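Spore germination protein GerM (Bacillus subtilis subsp. subtilis str. 168, PDB 6GZB) is of unknown biochemical function but affects both sporulation and germination, and carries two tandem GerMN domains. Local coordinates at residues 53-65 and 138-150. Sequence-based numbering, arbitrary orientation.
Sequences MRELYLIDKNGYV and KIVQSVTWTLTQF
Strand 53-60 runs antiparallel to helix 138-147 (axes 172° apart, 7.3 Å at closest approach), and the backbones come nearest at Tyr57 and Ser142, whose CA atoms are 5.0 Å apart. At this point helix side chains bond to both backbone polar groups of Tyr57. Ser142 OG, set anti to its own backbone N, donates to Tyr57 O over 2.6 Å in the carbonyl plane, while Tyr57 N donates to Thr146 OG1 at 3.3 Å, a long bond but fairly straight at 155°. Thr146 OG1 itself donates to Ser142 O within the helix, so the hydroxyl is donor and acceptor at once. The Tyr57 ring lies on the helix: Trp145 CB sits 3.5 Å from the ring centroid, almost on its normal, a CH-pi contact, and Thr146 OG1 borders the ring edge. Tyr57 OH, in turn, meets the edge of the indole and donates to Glu55 OE1 from above the carboxylate plane. An alanine in place of Tyr57 would probably open a gap over Trp145 CB and leave Glu55 OE1 without this hydroxyl donor. Just beyond the helix, the Gln149 amide bonds twice to the Glu55 backbone: OE1 accepts from Glu55 N at 2.9 Å and NE2 donates to Glu55 O at 2.7 Å, both on carbonyl lone pairs. A further NE2 bond to Thr146 O fixes the amide's rotation. Phe150 CE1 lies over one guanidinium face of Arg54. At the other end, Lys138 runs past Ile59 CD1 and Val65 CG2, then bends at chi4 (-58°) to bring NZ 2.8 Å from Gly63 O. Strand 53-60 pairs with strand 65-73 through backbone bonds of Arg54, Leu56 and Leu58 as a beta-hairpin, and the helix packs on it antiparallel to the strand: helix-on-sheet packing in the first GerMN domain.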
loop_
_atom_site.group_PDB
_atom_site.type_symbol
_atom_site.label_atom_id
_atom_site.label_comp_id
_atom_site.label_asym_id
_atom_site.label_seq_id
_atom_site.Cartn_x
_atom_site.Cartn_y
_atom_site.Cartn_z
ATOM N N MET A 53 -11.835 5.673 -11.535
ATOM C CA MET A 53 -11.522 4.864 -10.364
ATOM C C MET A 53 -10.201 5.332 -9.753
ATOM O O MET A 53 -9.195 5.418 -10.438
ATOM C CB MET A 53 -11.423 3.386 -10.754
ATOM C CG MET A 53 -12.732 2.773 -11.248
ATOM S SD MET A 53 -14.137 3.138 -10.178
ATOM C CE MET A 53 -13.801 2.069 -8.784
ATOM N N ARG A 54 -10.215 5.651 -8.467
ATOM C CA ARG A 54 -9.066 6.275 -7.820
ATOM C C ARG A 54 -8.772 5.605 -6.474
ATOM O O ARG A 54 -9.686 5.269 -5.730
ATOM C CB ARG A 54 -9.337 7.768 -7.614
ATOM C CG ARG A 54 -8.092 8.593 -7.386
ATOM C CD ARG A 54 -7.295 8.704 -8.673
ATOM N NE ARG A 54 -7.956 9.587 -9.627
ATOM C CZ ARG A 54 -7.634 9.679 -10.912
ATOM N NH1 ARG A 54 -6.686 8.905 -11.420
ATOM N NH2 ARG A 54 -8.262 10.549 -11.688
ATOM N N GLU A 55 -7.494 5.449 -6.148
ATOM C CA GLU A 55 -7.106 4.946 -4.833
ATOM C C GLU A 55 -7.330 6.025 -3.776
ATOM O O GLU A 55 -6.832 7.144 -3.899
ATOM C CB GLU A 55 -5.642 4.493 -4.826
ATOM C CG GLU A 55 -5.360 3.190 -5.566
ATOM C CD GLU A 55 -3.878 2.795 -5.532
ATOM O OE1 GLU A 55 -3.073 3.435 -4.806
ATOM O OE2 GLU A 55 -3.522 1.809 -6.204
ATOM N N LEU A 56 -8.119 5.697 -2.761
ATOM C CA LEU A 56 -8.183 6.506 -1.550
ATOM C C LEU A 56 -7.654 5.689 -0.383
ATOM O O LEU A 56 -8.131 4.585 -0.122
ATOM C CB LEU A 56 -9.614 6.954 -1.267
ATOM C CG LEU A 56 -10.328 7.714 -2.380
ATOM C CD1 LEU A 56 -11.752 8.033 -1.940
ATOM C CD2 LEU A 56 -9.580 8.987 -2.743
ATOM N N TYR A 57 -6.677 6.241 0.329
ATOM C CA TYR A 57 -6.089 5.538 1.456
ATOM C C TYR A 57 -6.854 5.869 2.732
ATOM O O TYR A 57 -6.608 6.877 3.406
ATOM C CB TYR A 57 -4.582 5.827 1.560
ATOM C CG TYR A 57 -3.789 5.009 0.555
ATOM C CD1 TYR A 57 -3.779 5.359 -0.789
ATOM C CD2 TYR A 57 -3.264 3.775 0.901
ATOM C CE1 TYR A 57 -3.156 4.560 -1.736
ATOM C CE2 TYR A 57 -2.644 2.973 -0.039
ATOM C CZ TYR A 57 -2.609 3.361 -1.361
ATOM O OH TYR A 57 -2.000 2.545 -2.301
ATOM N N LEU A 58 -7.851 5.034 3.002
ATOM C CA LEU A 58 -8.740 5.229 4.133
ATOM C C LEU A 58 -8.239 4.430 5.327
ATOM O O LEU A 58 -7.239 3.713 5.234
ATOM C CB LEU A 58 -10.161 4.784 3.752
ATOM C CG LEU A 58 -10.736 5.458 2.507
ATOM C CD1 LEU A 58 -12.074 4.843 2.137
ATOM C CD2 LEU A 58 -10.871 6.962 2.708
ATOM N N ILE A 59 -8.950 4.539 6.448
ATOM C CA ILE A 59 -8.603 3.784 7.639
ATOM C C ILE A 59 -9.642 2.699 7.897
ATOM O O ILE A 59 -10.823 2.986 8.013
ATOM C CB ILE A 59 -8.485 4.715 8.854
ATOM C CG1 ILE A 59 -7.420 5.791 8.584
ATOM C CG2 ILE A 59 -8.122 3.913 10.098
ATOM C CD1 ILE A 59 -7.469 6.966 9.529
ATOM N N ASP A 60 -9.204 1.451 7.977
ATOM C CA ASP A 60 -10.129 0.346 8.206
ATOM C C ASP A 60 -10.442 0.169 9.696
ATOM O O ASP A 60 -9.969 0.936 10.540
ATOM C CB ASP A 60 -9.627 -0.951 7.540
ATOM C CG ASP A 60 -8.740 -1.798 8.434
ATOM O OD1 ASP A 60 -8.259 -1.322 9.495
ATOM O OD2 ASP A 60 -8.466 -2.948 8.008
ATOM N N LYS A 61 -11.317 -0.779 10.008
ATOM C CA LYS A 61 -11.912 -0.823 11.340
ATOM C C LYS A 61 -10.905 -1.238 12.392
ATOM O O LYS A 61 -11.134 -1.040 13.582
ATOM C CB LYS A 61 -13.128 -1.746 11.381
ATOM C CG LYS A 61 -12.844 -3.190 11.031
ATOM C CD LYS A 61 -14.064 -4.055 11.328
ATOM C CE LYS A 61 -14.454 -4.925 10.145
ATOM N NZ LYS A 61 -13.392 -5.906 9.798
ATOM N N ASN A 62 -9.769 -1.774 11.959
ATOM C CA ASN A 62 -8.715 -2.185 12.894
ATOM C C ASN A 62 -7.563 -1.171 12.952
ATOM O O ASN A 62 -6.573 -1.378 13.652
ATOM C CB ASN A 62 -8.194 -3.569 12.515
ATOM C CG ASN A 62 -9.227 -4.664 12.762
ATOM O OD1 ASN A 62 -9.376 -5.591 11.963
ATOM N ND2 ASN A 62 -9.948 -4.556 13.871
ATOM N N GLY A 63 -7.719 -0.052 12.255
ATOM C CA GLY A 63 -6.740 1.032 12.337
ATOM C C GLY A 63 -5.734 1.095 11.190
ATOM O O GLY A 63 -4.893 1.993 11.154
ATOM N N TYR A 64 -5.832 0.178 10.234
ATOM C CA TYR A 64 -4.872 0.149 9.121
ATOM C C TYR A 64 -5.208 1.202 8.076
ATOM O O TYR A 64 -6.372 1.392 7.716
ATOM C CB TYR A 64 -4.826 -1.225 8.458
ATOM C CG TYR A 64 -4.220 -2.295 9.319
ATOM C CD1 TYR A 64 -2.839 -2.487 9.370
ATOM C CD2 TYR A 64 -5.027 -3.136 10.074
ATOM C CE1 TYR A 64 -2.287 -3.489 10.154
ATOM C CE2 TYR A 64 -4.484 -4.104 10.893
ATOM C CZ TYR A 64 -3.117 -4.290 10.923
ATOM O OH TYR A 64 -2.595 -5.268 11.746
ATOM N N VAL A 65 -4.174 1.869 7.574
ATOM C CA VAL A 65 -4.300 2.683 6.377
ATOM C C VAL A 65 -4.267 1.763 5.168
ATOM O O VAL A 65 -3.335 0.981 5.002
ATOM C CB VAL A 65 -3.164 3.725 6.287
ATOM C CG1 VAL A 65 -3.321 4.592 5.049
ATOM C CG2 VAL A 65 -3.149 4.573 7.545
ATOM N N LYS A 138 -1.237 7.986 10.669
ATOM C CA LYS A 138 -2.178 7.532 9.650
ATOM C C LYS A 138 -2.432 8.619 8.626
ATOM O O LYS A 138 -2.442 8.362 7.424
ATOM C CB LYS A 138 -3.509 7.124 10.293
ATOM C CG LYS A 138 -3.401 5.981 11.286
ATOM C CD LYS A 138 -4.766 5.618 11.858
ATOM C CE LYS A 138 -4.633 4.933 13.206
ATOM N NZ LYS A 138 -3.816 3.695 13.146
ATOM N N ILE A 139 -2.657 9.838 9.113
ATOM C CA ILE A 139 -2.940 10.963 8.236
ATOM C C ILE A 139 -1.777 11.245 7.278
ATOM O O ILE A 139 -1.982 11.424 6.078
ATOM C CB ILE A 139 -3.288 12.214 9.064
ATOM C CG1 ILE A 139 -4.686 12.053 9.660
ATOM C CG2 ILE A 139 -3.214 13.477 8.219
ATOM C CD1 ILE A 139 -4.936 12.937 10.861
ATOM N N VAL A 140 -0.556 11.257 7.796
ATOM C CA VAL A 140 0.621 11.498 6.953
ATOM C C VAL A 140 0.747 10.424 5.872
ATOM O O VAL A 140 0.998 10.722 4.709
ATOM C CB VAL A 140 1.926 11.513 7.776
ATOM C CG1 VAL A 140 3.125 11.753 6.863
ATOM C CG2 VAL A 140 1.871 12.589 8.850
ATOM N N GLN A 141 0.568 9.170 6.264
ATOM C CA GLN A 141 0.696 8.056 5.333
ATOM C C GLN A 141 -0.418 8.059 4.295
ATOM O O GLN A 141 -0.163 7.809 3.113
ATOM C CB GLN A 141 0.709 6.731 6.089
ATOM C CG GLN A 141 1.976 6.513 6.896
ATOM C CD GLN A 141 1.845 5.430 7.941
ATOM O OE1 GLN A 141 0.802 4.776 8.053
ATOM N NE2 GLN A 141 2.912 5.224 8.714
ATOM N N SER A 142 -1.641 8.362 4.736
ATOM C CA SER A 142 -2.789 8.441 3.835
ATOM C C SER A 142 -2.580 9.478 2.732
ATOM O O SER A 142 -2.741 9.198 1.545
ATOM C CB SER A 142 -4.055 8.782 4.620
ATOM O OG SER A 142 -5.150 9.015 3.748
ATOM N N VAL A 143 -2.225 10.686 3.133
ATOM C CA VAL A 143 -1.979 11.758 2.191
ATOM C C VAL A 143 -0.836 11.390 1.246
ATOM O O VAL A 143 -0.944 11.547 0.034
ATOM C CB VAL A 143 -1.648 13.071 2.931
ATOM C CG1 VAL A 143 -1.136 14.116 1.962
ATOM C CG2 VAL A 143 -2.873 13.583 3.665
ATOM N N THR A 144 0.227 10.830 1.804
ATOM C CA THR A 144 1.400 10.486 1.020
ATOM C C THR A 144 1.071 9.429 -0.025
ATOM O O THR A 144 1.453 9.551 -1.186
ATOM C CB THR A 144 2.555 9.993 1.911
ATOM O OG1 THR A 144 2.928 11.033 2.826
ATOM C CG2 THR A 144 3.763 9.632 1.059
ATOM N N TRP A 145 0.372 8.379 0.391
ATOM C CA TRP A 145 0.114 7.266 -0.506
ATOM C C TRP A 145 -0.974 7.621 -1.509
ATOM O O TRP A 145 -0.922 7.191 -2.668
ATOM C CB TRP A 145 -0.250 6.000 0.269
ATOM C CG TRP A 145 0.942 5.296 0.827
ATOM C CD1 TRP A 145 1.799 5.774 1.770
ATOM C CD2 TRP A 145 1.427 4.005 0.463
ATOM N NE1 TRP A 145 2.806 4.880 1.989
ATOM C CE2 TRP A 145 2.599 3.774 1.216
ATOM C CE3 TRP A 145 0.988 3.017 -0.421
ATOM C CZ2 TRP A 145 3.352 2.604 1.096
ATOM C CZ3 TRP A 145 1.738 1.845 -0.538
ATOM C CH2 TRP A 145 2.908 1.656 0.207
ATOM N N THR A 146 -1.912 8.465 -1.097
ATOM C CA THR A 146 -2.946 8.928 -2.019
ATOM C C THR A 146 -2.365 9.809 -3.141
ATOM O O THR A 146 -2.674 9.613 -4.323
ATOM C CB THR A 146 -4.080 9.662 -1.289
ATOM O OG1 THR A 146 -4.690 8.781 -0.339
ATOM C CG2 THR A 146 -5.138 10.126 -2.279
ATOM N N LEU A 147 -1.472 10.725 -2.781
ATOM C CA LEU A 147 -0.857 11.614 -3.764
ATOM C C LEU A 147 0.073 10.859 -4.705
ATOM O O LEU A 147 0.101 11.127 -5.903
ATOM C CB LEU A 147 -0.089 12.747 -3.075
ATOM C CG LEU A 147 -0.966 13.856 -2.499
ATOM C CD1 LEU A 147 -0.124 14.889 -1.759
ATOM C CD2 LEU A 147 -1.765 14.508 -3.611
ATOM N N THR A 148 0.820 9.901 -4.173
ATOM C CA THR A 148 1.855 9.231 -4.955
ATOM C C THR A 148 1.322 8.128 -5.845
ATOM O O THR A 148 2.094 7.467 -6.544
ATOM C CB THR A 148 2.982 8.664 -4.061
ATOM O OG1 THR A 148 2.429 7.888 -2.996
ATOM C CG2 THR A 148 3.807 9.809 -3.475
ATOM N N GLN A 149 0.007 7.947 -5.875
ATOM C CA GLN A 149 -0.570 7.030 -6.859
ATOM C C GLN A 149 -0.425 7.588 -8.280
ATOM O O GLN A 149 -0.483 6.850 -9.247
ATOM C CB GLN A 149 -2.043 6.738 -6.557
ATOM C CG GLN A 149 -3.006 7.828 -6.994
ATOM C CD GLN A 149 -4.415 7.554 -6.515
ATOM O OE1 GLN A 149 -5.129 6.761 -7.118
ATOM N NE2 GLN A 149 -4.809 8.177 -5.405
ATOM N N PHE A 150 -0.296 8.903 -8.394
ATOM C CA PHE A 150 -0.180 9.557 -9.689
ATOM C C PHE A 150 1.261 9.539 -10.186
ATOM O O PHE A 150 2.213 9.697 -9.408
ATOM C CB PHE A 150 -0.658 10.997 -9.586
ATOM C CG PHE A 150 -2.077 11.129 -9.147
ATOM C CD1 PHE A 150 -3.109 10.933 -10.045
ATOM C CD2 PHE A 150 -2.386 11.463 -7.838
ATOM C CE1 PHE A 150 -4.429 11.064 -9.645
ATOM C CE2 PHE A 150 -3.702 11.580 -7.426
ATOM C CZ PHE A 150 -4.727 11.360 -8.327
#